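Local structure of GDSL-like Lipase/Acylhydrolase family protein (Neisseria meningitidis, 4K7J) at residues 29-34 / 314-319; 56-61 / 67-72; 74-79 / 360-365; 86-91 / 236-241; 117-122 / 174-179. The protein probably removes O-acetyl groups from peptidoglycan, as an esterase of the SGNH (GDSL) hydrolase family. One frame throughout, in Å; residues are numbered along the deposited sequence. Where two conformers were deposited one is given.

Contact 1: 29-34 / 314-319; sequences TDYGNA and RVARQG
Tyr31 turns its ring toward the helix because CG stands opposite its own carbonyl carbon (chi1 -66°), while Arg317 sends CG anti to the backbone N (chi1 -178°) and then runs straight out to NE, so that its methylenes pass across the phenol. The contact fastens helix 305-318 to the end of edge strand 28-30 in the mixed sheet of the three-layer alpha/beta/alpha SGNH hydrolase fold. It is a CH-pi arrangement: Arg317 CB lies 3.8 Å from the centroid of the Tyr31 ring, 15° off the normal, and the backbone takes part as well, Arg317 CA coming within 3.4 Å of Tyr31 CG. Further out, Arg317 CG is 3.6 Å from Tyr31 CD1 and Arg317 CD is 3.9 Å from Tyr31 CE1. The two side chains cross at about a right angle, with the aliphatic part of the arginine over one ring face. Thr29 CG2 lies over the opposite face, so the phenol is held between its own strand and the helix. Ala316 CB fits beside the ring, 3.9 Å from Tyr31 CD2. Tyr31 OH is hydrogen-bonded to Arg313 NH1, on the residue just before 314-319, and Phe323 of strand 322-325 touches both Tyr31 and Ala316. Tyr31 is the middle residue of an Asx turn, in which Asp30 OD1 accepts from Gly32 N, while Asp30 OD2 takes Ala34 N on its syn lone pair. A single water donates to both backbones, at 2.9 Å from Tyr31 O and 3.0 Å from Arg317 O.

Contact 2: 56-61 / 67-72; sequences ILQIGD and DFFTDS
Gln58 and Thr70 meet through a methyl group laid against an amide. Gln58 has CG anti to the backbone N (chi1 -179°) and stays extended beyond it, which carries the carboxamide straight from the strand to the helix. There Thr70 CG2 is 3.4 Å from Gln58 CD and nearly equally far, 3.6 Å, from both Gln58 OE1 and Gln58 NE2. The threonine presents its methyl because OG1 sits between N and the carbonyl carbon (chi1 40°), turned back to donate to the anti lone pair of Asp67 OD1. Strand 53-60 leads through the short helix 62-65 to helix 68-81 in the alpha/beta domain, and Gly60 and Asp61, at the strand's end, open the Gly-Asp-Ser sequence that names the GDSL family; Asp61 caps the short helix. Phe69 reaches the same amide by crossing the Gln58 side chain at about a right angle, with Phe69 CD1 3.7 Å from Gln58 NE2 and Phe69 CE1 3.8 Å from Gln58 OE1. Ring and amide planes are steeply inclined to one another. Gln58 NE2 is satisfied by Thr64, whereas Gln58 OE1 is buried here without any polar partner in the model.

Contact 3: 74-79 / 360-365; sequences RKRLQK and AAEMLA
Glu362 and Ala365, three residues apart along helix 360-365, receive Arg76 and Leu77 from helix 74-79. Going along the second helix, Ala360 and Ala361 lean on the earlier turns of helix 68-81, at Phe69 and Ser72. Glu362 comes next: its CB lies at the edge of the Arg76 guanidinium, in plane, 3.8 Å from NH1. Its carbonyl takes a weak hydrogen bond from the same nitrogen, Arg76 NH1 to Glu362 O being 3.3 Å with a bent angle of 125° at the hydrogen. The two charged groups do not touch, Arg76 NH1 staying 5.0 Å from Glu362 OE1; the stronger partner of the guanidinium is Asp366, through a salt bridge to NH2. Met363 faces away from helix 74-79 and touches Trp324, and Leu364 packs against Phe69 and Trp324. Ala365 closes the segment and carries the apolar half of the contact. Its CB is 3.5 Å from Arg76 CG and 3.8 Å from Leu77 CD2, a small methyl set between two longer side chains. The arginine can flank it and still reach back because it bends at chi2 (82°), which folds the guanidinium over, with Ala365 CB near the rim of one face. Arg76 was modelled in two conformers, and these polar details belong to one of them. The axes pass 9.6 Å apart and cross at -31°, running in roughly the same direction: two neighbouring helices on one face of the central sheet, as in the three-layer alpha/beta/alpha fold of SGNH hydrolases.

Contact 4: 86-91 / 236-241; sequences IGWVYP and AQTGAD
An ST turn leading into strand 242-246 offers its first carbonyl, that of Thr238, to the indole of Trp88, which stands where segment 86-91 turns a corner. Trp88 NE1 donates to Thr238 O at 3.1 Å with an angle of 160° at the hydrogen. The carbonyl is approached in its own plane, on a lone pair, at a C=O...N angle of 118°, and the acceptor lies at the edge of the indole, close to the ring plane. A fairly straight bond of this kind gives the buried indole N-H its acceptor and, with the surrounding packing, restrains the ring's rotation. Trp88 has CG opposite its carbonyl carbon (chi1 -68°), which aims the pyrrole edge at the turn. The benzo part follows along the peptide: Trp88 CZ2 is 3.8 Å from both Thr238 CA and Gln237 O, while Thr238 CG2 hangs 4.3 Å above one face, displaced toward the rim. Thr238 OG1 is occupied in shaping the loop. It accepts from Ala240 N at 3.2 Å, closing the ST turn, and is also hydrogen-bonded to Leu235 O at the end of helix 231-236. Gly239 follows with positive phi as the chain leaves that helix. On the tryptophan side, Ile86 and Gly87 form a classic beta bulge opposite Ile202. Trp88 rests on Phe199 and Asn201 of strand 195-203 and meets the ring of Phe152, whereas Thr238 and Ala240 lie on Leu57 of strand 53-60, so the bond spans from the beta-rich part to the central alpha/beta sheet.

Contact 5: 117-122 / 174-179; sequences TGDFPL and GGWQVL
Trp176 leaves its backbone with CB directed at segment 117-122, and CG, opposite the carbonyl carbon (chi1 -77°), starts an indole whose two rings meet different residues. On the pyrrole side CD1 lies 3.4 Å from Asp119 OD2. Next, NE1 donates to Asp119 O at 2.9 Å, a bent bond (133° at the hydrogen), the donor tilted out of the carbonyl plane; Asp119 OD2 is also near NE1, at 3.3 Å, although it is already engaged in a salt bridge with Lys154. Asp119 turns its carbonyl to the indole as the centre of an inverse gamma turn, in the loop before strand 125-128. The tryptophan in turn precedes strand 177-183, an edge of the five-stranded antiparallel sheet containing 195-203, within the N-terminal family region of the O-acetylesterase, which is related to galactose-binding-like domains. Beyond NE1 the six-membered ring turns one face to Pro121: CZ2 meets Pro121 CD at 3.6 Å, CH2 meets Pro121 CG at 3.7 Å and CZ3 the same CG at 3.9 Å. This is a CH-pi contact, with Pro121 CG 3.8 Å from the centroid of the six-membered ring and 15° off its normal. Back toward the ring fusion, CE3 and CD2 lie near Pro121 CB.

In the fold
Contacts 2, 4 and 5 are buried and contacts 1 and 3 partly so. Contacts 1 and 2 reach the same mixed sheet, at its edge and in its interior, and contacts 2 and 3 share helix 68-81, joined there by the Asp67-Arg74 salt bridge. Contact 4 joins the beta-rich part to the alpha/beta domain: it adjoins contact 2 and also packs Gln237 on Val178 of contact 5. Both 4 and 5 use an indole N-H on a backbone carbonyl, straighter in 4 and bent in 5. At the more exposed contacts 1 and 3 arginine side chains do the packing, whereas the innermost, contact 2, sets an amide against a methyl and a ring.

Contact 1: 29-34 / 314-319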
# COMPACT_ATOMS: atom_id res chain seq x y z
N THR A 29 18.95 4.12 -0.96
CA THR A 29 19.73 4.79 -2.00
C THR A 29 18.81 5.70 -2.79
O THR A 29 17.78 5.25 -3.31
CB THR A 29 20.40 3.80 -2.97
OG1 THR A 29 21.24 2.89 -2.25
CG2 THR A 29 21.23 4.55 -4.01
N ASP A 30 19.15 6.98 -2.88
CA ASP A 30 18.35 7.90 -3.67
C ASP A 30 18.96 8.14 -5.05
O ASP A 30 20.00 8.77 -5.17
CB ASP A 30 18.18 9.23 -2.94
CG ASP A 30 17.30 10.20 -3.70
OD1 ASP A 30 16.60 9.78 -4.64
OD2 ASP A 30 17.30 11.40 -3.34
N TYR A 31 18.28 7.64 -6.09
CA TYR A 31 18.73 7.82 -7.47
C TYR A 31 18.11 9.04 -8.12
O TYR A 31 18.27 9.26 -9.32
CB TYR A 31 18.41 6.58 -8.30
CG TYR A 31 19.20 5.38 -7.86
CD1 TYR A 31 20.57 5.32 -8.08
CD2 TYR A 31 18.59 4.33 -7.18
CE1 TYR A 31 21.31 4.23 -7.66
CE2 TYR A 31 19.32 3.24 -6.76
CZ TYR A 31 20.68 3.19 -7.01
OH TYR A 31 21.42 2.11 -6.58
N GLY A 32 17.35 9.79 -7.33
CA GLY A 32 16.81 11.06 -7.76
C GLY A 32 17.42 12.17 -6.92
O GLY A 32 18.59 12.10 -6.53
N ASN A 33 16.62 13.18 -6.61
CA ASN A 33 17.10 14.34 -5.89
C ASN A 33 16.05 14.71 -4.86
O ASN A 33 15.32 15.69 -5.02
CB ASN A 33 17.33 15.50 -6.87
CG ASN A 33 18.13 16.65 -6.26
OD1 ASN A 33 18.56 16.59 -5.10
ND2 ASN A 33 18.35 17.70 -7.06
N ALA A 34 15.96 13.90 -3.80
CA ALA A 34 14.88 14.01 -2.84
C ALA A 34 14.83 15.37 -2.16
O ALA A 34 13.75 15.92 -1.94
CB ALA A 34 14.96 12.89 -1.81
N ARG A 314 18.06 -1.58 -10.76
CA ARG A 314 18.21 -0.91 -12.05
C ARG A 314 16.99 -0.04 -12.39
O ARG A 314 17.13 1.08 -12.89
CB ARG A 314 18.41 -1.92 -13.18
CG ARG A 314 19.77 -2.59 -13.22
CD ARG A 314 20.00 -3.27 -14.58
NE ARG A 314 19.06 -4.35 -14.88
CZ ARG A 314 19.15 -5.57 -14.38
NH1 ARG A 314 20.14 -5.87 -13.55
NH2 ARG A 314 18.27 -6.50 -14.70
N VAL A 315 15.80 -0.56 -12.13
CA VAL A 315 14.57 0.20 -12.37
C VAL A 315 14.54 1.48 -11.54
O VAL A 315 14.22 2.57 -12.05
CB VAL A 315 13.30 -0.63 -12.08
CG1 VAL A 315 12.06 0.27 -12.04
CG2 VAL A 315 13.15 -1.74 -13.11
N ALA A 316 14.88 1.35 -10.26
CA ALA A 316 15.01 2.50 -9.36
C ALA A 316 15.92 3.60 -9.93
O ALA A 316 15.58 4.79 -9.92
CB ALA A 316 15.52 2.05 -8.00
N ARG A 317 17.10 3.19 -10.40
CA ARG A 317 18.09 4.15 -10.88
C ARG A 317 17.64 4.79 -12.18
O ARG A 317 17.71 6.01 -12.34
CB ARG A 317 19.45 3.48 -11.08
CG ARG A 317 20.52 4.47 -11.53
CD ARG A 317 21.91 3.86 -11.52
NE ARG A 317 22.90 4.75 -12.11
CZ ARG A 317 24.17 4.42 -12.30
NH1 ARG A 317 24.60 3.22 -11.91
NH2 ARG A 317 25.02 5.28 -12.86
N GLN A 318 17.18 3.97 -13.11
CA GLN A 318 16.73 4.49 -14.40
C GLN A 318 15.46 5.33 -14.25
O GLN A 318 15.29 6.31 -14.96
CB GLN A 318 16.57 3.36 -15.42
CG GLN A 318 17.93 2.89 -15.98
CD GLN A 318 17.88 1.56 -16.70
OE1 GLN A 318 16.87 1.20 -17.32
NE2 GLN A 318 18.99 0.82 -16.65
N GLY A 319 14.61 4.97 -13.30
CA GLY A 319 13.40 5.76 -13.05
C GLY A 319 13.63 6.90 -12.07
O GLY A 319 12.69 7.63 -11.73
O HOH W 1 19.53 8.26 -11.71

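Contact 2: 56-61 / 67-72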
# COMPACT_ATOMS: atom_id res chain seq x y z
N ILE A 56 1.35 8.64 2.28
CA ILE A 56 2.24 7.56 1.88
C ILE A 56 1.38 6.36 1.49
O ILE A 56 0.53 5.93 2.27
CB ILE A 56 3.18 7.16 3.05
CG1 ILE A 56 4.14 8.30 3.38
CG2 ILE A 56 3.98 5.89 2.71
CD1 ILE A 56 4.97 8.03 4.65
N LEU A 57 1.60 5.83 0.28
CA LEU A 57 0.80 4.71 -0.22
C LEU A 57 1.68 3.51 -0.59
O LEU A 57 2.46 3.56 -1.54
CB LEU A 57 0.01 5.15 -1.46
CG LEU A 57 -0.78 4.08 -2.22
CD1 LEU A 57 -1.81 3.44 -1.30
CD2 LEU A 57 -1.46 4.70 -3.47
N GLN A 58 1.54 2.41 0.15
CA GLN A 58 2.33 1.23 -0.15
C GLN A 58 1.51 0.17 -0.89
O GLN A 58 0.50 -0.34 -0.37
CB GLN A 58 2.95 0.63 1.12
CG GLN A 58 3.80 -0.60 0.80
CD GLN A 58 4.80 -0.93 1.89
OE1 GLN A 58 5.40 -0.03 2.49
NE2 GLN A 58 4.98 -2.22 2.17
N ILE A 59 1.96 -0.17 -2.09
CA ILE A 59 1.27 -1.13 -2.93
C ILE A 59 2.20 -2.31 -3.11
O ILE A 59 3.35 -2.13 -3.50
CB ILE A 59 0.93 -0.52 -4.31
CG1 ILE A 59 0.34 0.88 -4.13
CG2 ILE A 59 -0.02 -1.46 -5.11
CD1 ILE A 59 0.20 1.68 -5.43
N GLY A 60 1.73 -3.51 -2.79
CA GLY A 60 2.61 -4.67 -2.83
C GLY A 60 1.95 -6.03 -2.68
O GLY A 60 0.81 -6.23 -3.09
N ASP A 61 2.68 -6.97 -2.10
CA ASP A 61 2.23 -8.36 -2.01
C ASP A 61 1.81 -8.72 -0.57
O ASP A 61 1.35 -7.86 0.16
CB ASP A 61 3.33 -9.30 -2.51
CG ASP A 61 4.67 -9.05 -1.82
OD1 ASP A 61 4.68 -8.44 -0.72
OD2 ASP A 61 5.72 -9.45 -2.39
N ASP A 67 -0.35 -6.04 6.76
CA ASP A 67 -0.32 -4.77 7.49
C ASP A 67 0.66 -4.74 8.67
O ASP A 67 0.73 -3.74 9.36
CB ASP A 67 -1.72 -4.31 7.94
CG ASP A 67 -1.86 -2.79 7.97
OD1 ASP A 67 -1.09 -2.10 7.25
OD2 ASP A 67 -2.74 -2.28 8.70
N PHE A 68 1.43 -5.80 8.92
CA PHE A 68 2.41 -5.74 10.02
C PHE A 68 3.58 -4.80 9.72
O PHE A 68 4.10 -4.13 10.61
CB PHE A 68 2.90 -7.13 10.43
CG PHE A 68 1.88 -7.94 11.17
CD1 PHE A 68 1.55 -7.63 12.48
CD2 PHE A 68 1.24 -9.00 10.55
CE1 PHE A 68 0.60 -8.37 13.17
CE2 PHE A 68 0.28 -9.74 11.23
CZ PHE A 68 -0.04 -9.43 12.54
N PHE A 69 3.97 -4.74 8.45
CA PHE A 69 5.07 -3.87 8.02
C PHE A 69 4.56 -2.44 7.94
O PHE A 69 5.11 -1.53 8.55
CB PHE A 69 5.59 -4.34 6.65
CG PHE A 69 6.78 -3.57 6.14
CD1 PHE A 69 6.62 -2.37 5.46
CD2 PHE A 69 8.06 -4.08 6.28
CE1 PHE A 69 7.72 -1.69 4.96
CE2 PHE A 69 9.16 -3.40 5.78
CZ PHE A 69 8.99 -2.21 5.13
N THR A 70 3.48 -2.24 7.18
CA THR A 70 2.95 -0.89 6.98
C THR A 70 2.40 -0.24 8.27
O THR A 70 2.45 0.97 8.42
CB THR A 70 1.90 -0.89 5.87
OG1 THR A 70 1.09 -2.06 5.99
CG2 THR A 70 2.58 -0.92 4.50
N ASP A 71 1.89 -1.04 9.20
CA ASP A 71 1.37 -0.45 10.43
C ASP A 71 2.49 0.01 11.34
O ASP A 71 2.33 0.97 12.10
CB ASP A 71 0.45 -1.42 11.18
CG ASP A 71 -0.21 -0.76 12.38
OD1 ASP A 71 -0.88 0.28 12.20
OD2 ASP A 71 -0.03 -1.28 13.50
N SER A 72 3.64 -0.65 11.26
CA SER A 72 4.79 -0.25 12.06
C SER A 72 5.32 1.07 11.51
O SER A 72 5.61 2.00 12.26
CB SER A 72 5.86 -1.33 12.07
OG SER A 72 7.10 -0.81 12.53

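Contact 3: 74-79 / 360-365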
# COMPACT_ATOMS: atom_id res chain seq x y z
N ARG A 74 3.51 3.14 9.82
CA ARG A 74 2.45 4.08 10.17
C ARG A 74 2.64 4.64 11.57
O ARG A 74 2.66 5.85 11.76
CB ARG A 74 1.08 3.41 10.03
CG ARG A 74 -0.11 4.33 10.26
CD ARG A 74 -1.36 3.75 9.60
NE ARG A 74 -1.52 2.33 9.88
CZ ARG A 74 -1.61 1.38 8.95
NH1 ARG A 74 -1.58 1.66 7.65
NH2 ARG A 74 -1.75 0.14 9.34
N LYS A 75 2.81 3.77 12.56
CA LYS A 75 2.87 4.25 13.95
C LYS A 75 4.12 5.10 14.19
O LYS A 75 4.07 6.11 14.89
CB LYS A 75 2.83 3.09 14.93
CG LYS A 75 1.53 2.28 14.88
CD LYS A 75 0.33 3.10 15.34
CE LYS A 75 -0.97 2.32 15.16
NZ LYS A 75 -0.84 0.96 15.77
N ARG A 76 5.23 4.69 13.61
CA ARG A 76 6.48 5.40 13.80
C ARG A 76 6.44 6.80 13.18
O ARG A 76 6.70 7.80 13.85
CB ARG A 76 7.63 4.60 13.21
CG ARG A 76 8.91 5.40 13.08
CD ARG A 76 9.68 5.47 14.38
NE ARG A 76 11.06 5.87 14.13
CZ ARG A 76 12.05 5.02 13.85
NH1 ARG A 76 11.82 3.71 13.79
NH2 ARG A 76 13.26 5.50 13.65
N LEU A 77 6.10 6.87 11.90
CA LEU A 77 6.10 8.16 11.20
C LEU A 77 4.98 9.11 11.65
O LEU A 77 5.10 10.33 11.49
CB LEU A 77 6.07 7.97 9.68
CG LEU A 77 7.16 7.09 9.08
CD1 LEU A 77 7.01 7.07 7.57
CD2 LEU A 77 8.58 7.54 9.48
N GLN A 78 3.90 8.56 12.20
CA GLN A 78 2.81 9.38 12.74
C GLN A 78 3.22 10.06 14.05
O GLN A 78 2.83 11.20 14.31
CB GLN A 78 1.50 8.58 12.88
CG GLN A 78 0.71 8.51 11.55
CD GLN A 78 -0.59 7.71 11.62
OE1 GLN A 78 -0.79 6.91 12.51
NE2 GLN A 78 -1.47 7.95 10.66
N LYS A 79 4.01 9.37 14.86
CA LYS A 79 4.57 9.97 16.07
C LYS A 79 5.56 11.08 15.71
O LYS A 79 5.57 12.15 16.32
CB LYS A 79 5.27 8.89 16.91
CG LYS A 79 4.30 8.03 17.69
CD LYS A 79 3.56 8.88 18.73
CE LYS A 79 2.66 8.05 19.63
NZ LYS A 79 1.32 7.77 19.03
N ALA A 360 11.72 -4.75 10.37
CA ALA A 360 12.11 -4.29 9.04
C ALA A 360 11.57 -2.89 8.78
O ALA A 360 12.26 -2.04 8.23
CB ALA A 360 11.62 -5.27 7.97
N ALA A 361 10.33 -2.64 9.19
CA ALA A 361 9.70 -1.33 8.92
C ALA A 361 10.31 -0.20 9.75
O ALA A 361 10.40 0.95 9.28
CB ALA A 361 8.20 -1.41 9.12
N GLU A 362 10.72 -0.51 10.97
CA GLU A 362 11.37 0.48 11.83
C GLU A 362 12.69 0.91 11.20
O GLU A 362 13.08 2.08 11.27
CB GLU A 362 11.57 -0.06 13.25
CG GLU A 362 10.28 -0.14 14.08
CD GLU A 362 10.51 -0.63 15.50
OE1 GLU A 362 11.68 -0.79 15.90
OE2 GLU A 362 9.51 -0.87 16.22
N MET A 363 13.37 -0.02 10.54
CA MET A 363 14.60 0.32 9.82
C MET A 363 14.30 1.23 8.62
O MET A 363 15.05 2.19 8.38
CB MET A 363 15.34 -0.94 9.37
CG MET A 363 15.90 -1.74 10.54
SD MET A 363 17.05 -3.03 10.01
CE MET A 363 16.00 -4.44 9.76
N LEU A 364 13.22 0.94 7.90
CA LEU A 364 12.81 1.80 6.79
C LEU A 364 12.45 3.19 7.29
O LEU A 364 12.81 4.20 6.68
CB LEU A 364 11.62 1.21 6.03
CG LEU A 364 11.03 2.08 4.93
CD1 LEU A 364 12.12 2.52 3.94
CD2 LEU A 364 9.89 1.34 4.22
N ALA A 365 11.73 3.24 8.41
CA ALA A 365 11.32 4.51 8.99
C ALA A 365 12.56 5.31 9.39
O ALA A 365 12.66 6.52 9.12
CB ALA A 365 10.42 4.28 10.18

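Contact 4: 86-91 / 236-241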
# COMPACT_ATOMS: atom_id res chain seq x y z
N ILE A 86 -6.19 7.27 9.51
CA ILE A 86 -5.96 5.90 9.08
C ILE A 86 -5.69 5.74 7.58
O ILE A 86 -5.05 4.77 7.17
CB ILE A 86 -7.11 4.99 9.49
CG1 ILE A 86 -8.39 5.43 8.81
CG2 ILE A 86 -7.28 5.02 11.00
CD1 ILE A 86 -9.37 4.32 8.66
N GLY A 87 -6.17 6.68 6.77
CA GLY A 87 -5.91 6.65 5.35
C GLY A 87 -6.87 5.77 4.56
O GLY A 87 -8.03 5.58 4.97
N TRP A 88 -6.38 5.24 3.44
CA TRP A 88 -7.15 4.36 2.56
C TRP A 88 -7.17 2.95 3.12
O TRP A 88 -6.11 2.31 3.23
CB TRP A 88 -6.52 4.32 1.16
CG TRP A 88 -6.61 5.62 0.38
CD1 TRP A 88 -5.62 6.55 0.21
CD2 TRP A 88 -7.75 6.11 -0.35
NE1 TRP A 88 -6.07 7.59 -0.59
CE2 TRP A 88 -7.37 7.35 -0.93
CE3 TRP A 88 -9.05 5.63 -0.55
CZ2 TRP A 88 -8.26 8.11 -1.71
CZ3 TRP A 88 -9.93 6.39 -1.33
CH2 TRP A 88 -9.53 7.61 -1.90
N VAL A 89 -8.36 2.44 3.45
CA VAL A 89 -8.51 1.09 3.99
C VAL A 89 -9.52 0.22 3.22
O VAL A 89 -10.27 0.72 2.39
CB VAL A 89 -8.90 1.13 5.47
CG1 VAL A 89 -7.97 2.09 6.22
CG2 VAL A 89 -10.34 1.58 5.63
N TYR A 90 -9.53 -1.09 3.49
CA TYR A 90 -10.44 -2.01 2.81
C TYR A 90 -11.88 -1.59 3.06
O TYR A 90 -12.20 -1.06 4.11
CB TYR A 90 -10.29 -3.43 3.35
CG TYR A 90 -8.94 -4.09 3.15
CD1 TYR A 90 -8.02 -3.60 2.23
CD2 TYR A 90 -8.60 -5.23 3.87
CE1 TYR A 90 -6.78 -4.21 2.05
CE2 TYR A 90 -7.36 -5.86 3.70
CZ TYR A 90 -6.46 -5.35 2.79
OH TYR A 90 -5.25 -5.95 2.62
N PRO A 91 -12.76 -1.85 2.09
CA PRO A 91 -14.19 -1.59 2.34
C PRO A 91 -14.85 -2.71 3.15
O PRO A 91 -16.00 -2.55 3.56
CB PRO A 91 -14.77 -1.54 0.93
CG PRO A 91 -13.90 -2.47 0.14
CD PRO A 91 -12.51 -2.32 0.72
N ALA A 236 -4.09 8.73 -9.51
CA ALA A 236 -4.10 10.18 -9.48
C ALA A 236 -4.98 10.71 -8.35
O ALA A 236 -4.67 11.73 -7.75
CB ALA A 236 -4.56 10.75 -10.84
N GLN A 237 -6.06 9.99 -8.04
CA GLN A 237 -7.03 10.49 -7.07
C GLN A 237 -6.79 10.01 -5.65
O GLN A 237 -7.60 10.30 -4.79
CB GLN A 237 -8.46 10.12 -7.49
CG GLN A 237 -8.92 10.82 -8.74
CD GLN A 237 -10.29 10.37 -9.18
OE1 GLN A 237 -11.30 10.95 -8.78
NE2 GLN A 237 -10.34 9.32 -10.00
N THR A 238 -5.71 9.27 -5.41
CA THR A 238 -5.38 8.83 -4.04
C THR A 238 -4.78 9.99 -3.26
O THR A 238 -4.83 10.01 -2.02
CB THR A 238 -4.34 7.69 -4.01
OG1 THR A 238 -3.15 8.10 -4.70
CG2 THR A 238 -4.87 6.42 -4.63
N GLY A 239 -4.19 10.93 -3.98
CA GLY A 239 -3.50 12.04 -3.34
C GLY A 239 -2.15 11.65 -2.77
O GLY A 239 -1.57 12.42 -2.01
N ALA A 240 -1.64 10.47 -3.14
CA ALA A 240 -0.37 9.97 -2.60
C ALA A 240 0.79 10.93 -2.87
O ALA A 240 0.99 11.38 -4.00
CB ALA A 240 -0.05 8.60 -3.17
N ASP A 241 1.56 11.21 -1.83
CA ASP A 241 2.73 12.07 -1.97
C ASP A 241 4.01 11.25 -2.03
O ASP A 241 5.06 11.74 -2.45
CB ASP A 241 2.78 13.07 -0.81
CG ASP A 241 1.58 13.99 -0.81
OD1 ASP A 241 1.28 14.59 -1.87
OD2 ASP A 241 0.90 14.07 0.22

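Contact 5: 117-122 / 174-179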
# COMPACT_ATOMS: atom_id res chain seq x y z
N THR A 117 -11.02 -12.29 -11.76
CA THR A 117 -11.07 -11.20 -12.72
C THR A 117 -12.24 -10.32 -12.32
O THR A 117 -13.13 -10.73 -11.58
CB THR A 117 -11.32 -11.69 -14.14
OG1 THR A 117 -12.66 -12.21 -14.23
CG2 THR A 117 -10.32 -12.77 -14.53
N GLY A 118 -12.22 -9.10 -12.83
CA GLY A 118 -13.28 -8.16 -12.56
C GLY A 118 -12.85 -6.77 -12.94
O GLY A 118 -11.73 -6.55 -13.42
N ASP A 119 -13.75 -5.83 -12.72
CA ASP A 119 -13.49 -4.43 -13.00
C ASP A 119 -12.91 -3.79 -11.72
O ASP A 119 -13.58 -3.04 -11.03
CB ASP A 119 -14.82 -3.79 -13.39
CG ASP A 119 -14.68 -2.37 -13.89
OD1 ASP A 119 -13.63 -2.01 -14.45
OD2 ASP A 119 -15.67 -1.61 -13.75
N PHE A 120 -11.66 -4.10 -11.40
CA PHE A 120 -11.08 -3.64 -10.14
C PHE A 120 -10.54 -2.22 -10.24
O PHE A 120 -9.89 -1.87 -11.22
CB PHE A 120 -9.94 -4.57 -9.70
CG PHE A 120 -10.37 -5.99 -9.36
CD1 PHE A 120 -11.01 -6.27 -8.17
CD2 PHE A 120 -10.06 -7.04 -10.21
CE1 PHE A 120 -11.39 -7.55 -7.85
CE2 PHE A 120 -10.42 -8.34 -9.90
CZ PHE A 120 -11.09 -8.60 -8.73
N PRO A 121 -10.78 -1.39 -9.21
CA PRO A 121 -10.10 -0.10 -9.14
C PRO A 121 -8.69 -0.34 -8.62
O PRO A 121 -8.39 -1.47 -8.22
CB PRO A 121 -10.93 0.67 -8.11
CG PRO A 121 -11.40 -0.40 -7.16
CD PRO A 121 -11.58 -1.66 -8.00
N LEU A 122 -7.85 0.69 -8.62
CA LEU A 122 -6.48 0.56 -8.12
C LEU A 122 -6.44 -0.17 -6.79
O LEU A 122 -7.21 0.14 -5.90
CB LEU A 122 -5.83 1.94 -7.96
CG LEU A 122 -4.38 1.83 -7.50
CD1 LEU A 122 -3.49 1.62 -8.70
CD2 LEU A 122 -3.95 3.04 -6.68
N GLY A 174 -22.39 6.98 -13.99
CA GLY A 174 -22.05 5.62 -13.63
C GLY A 174 -20.55 5.39 -13.69
O GLY A 174 -19.79 6.33 -13.88
N GLY A 175 -20.13 4.15 -13.52
CA GLY A 175 -18.72 3.84 -13.54
C GLY A 175 -18.03 4.16 -12.22
O GLY A 175 -18.59 4.86 -11.37
N TRP A 176 -16.82 3.64 -12.04
CA TRP A 176 -16.01 3.95 -10.87
C TRP A 176 -15.78 5.45 -10.78
O TRP A 176 -15.63 6.12 -11.80
CB TRP A 176 -14.66 3.25 -10.95
CG TRP A 176 -14.75 1.81 -10.62
CD1 TRP A 176 -14.73 0.75 -11.50
CD2 TRP A 176 -14.87 1.25 -9.32
NE1 TRP A 176 -14.83 -0.43 -10.81
CE2 TRP A 176 -14.92 -0.15 -9.46
CE3 TRP A 176 -14.95 1.80 -8.03
CZ2 TRP A 176 -15.05 -1.01 -8.38
CZ3 TRP A 176 -15.07 0.93 -6.95
CH2 TRP A 176 -15.12 -0.45 -7.13
N GLN A 177 -15.74 5.95 -9.56
CA GLN A 177 -15.54 7.36 -9.29
C GLN A 177 -15.19 7.46 -7.82
O GLN A 177 -15.28 6.48 -7.09
CB GLN A 177 -16.81 8.15 -9.61
CG GLN A 177 -18.05 7.72 -8.85
CD GLN A 177 -19.31 8.35 -9.42
OE1 GLN A 177 -19.76 9.39 -8.95
NE2 GLN A 177 -19.87 7.73 -10.46
N VAL A 178 -14.77 8.63 -7.37
CA VAL A 178 -14.51 8.82 -5.95
C VAL A 178 -15.59 9.73 -5.37
O VAL A 178 -15.86 10.81 -5.89
CB VAL A 178 -13.13 9.46 -5.68
CG1 VAL A 178 -12.90 9.64 -4.18
CG2 VAL A 178 -12.03 8.62 -6.29
N LEU A 179 -16.20 9.28 -4.29
CA LEU A 179 -17.21 10.05 -3.60
C LEU A 179 -16.53 10.77 -2.45
O LEU A 179 -15.82 10.15 -1.68
CB LEU A 179 -18.29 9.11 -3.06
CG LEU A 179 -18.92 8.12 -4.04
CD1 LEU A 179 -20.00 7.29 -3.31
CD2 LEU A 179 -19.51 8.85 -5.23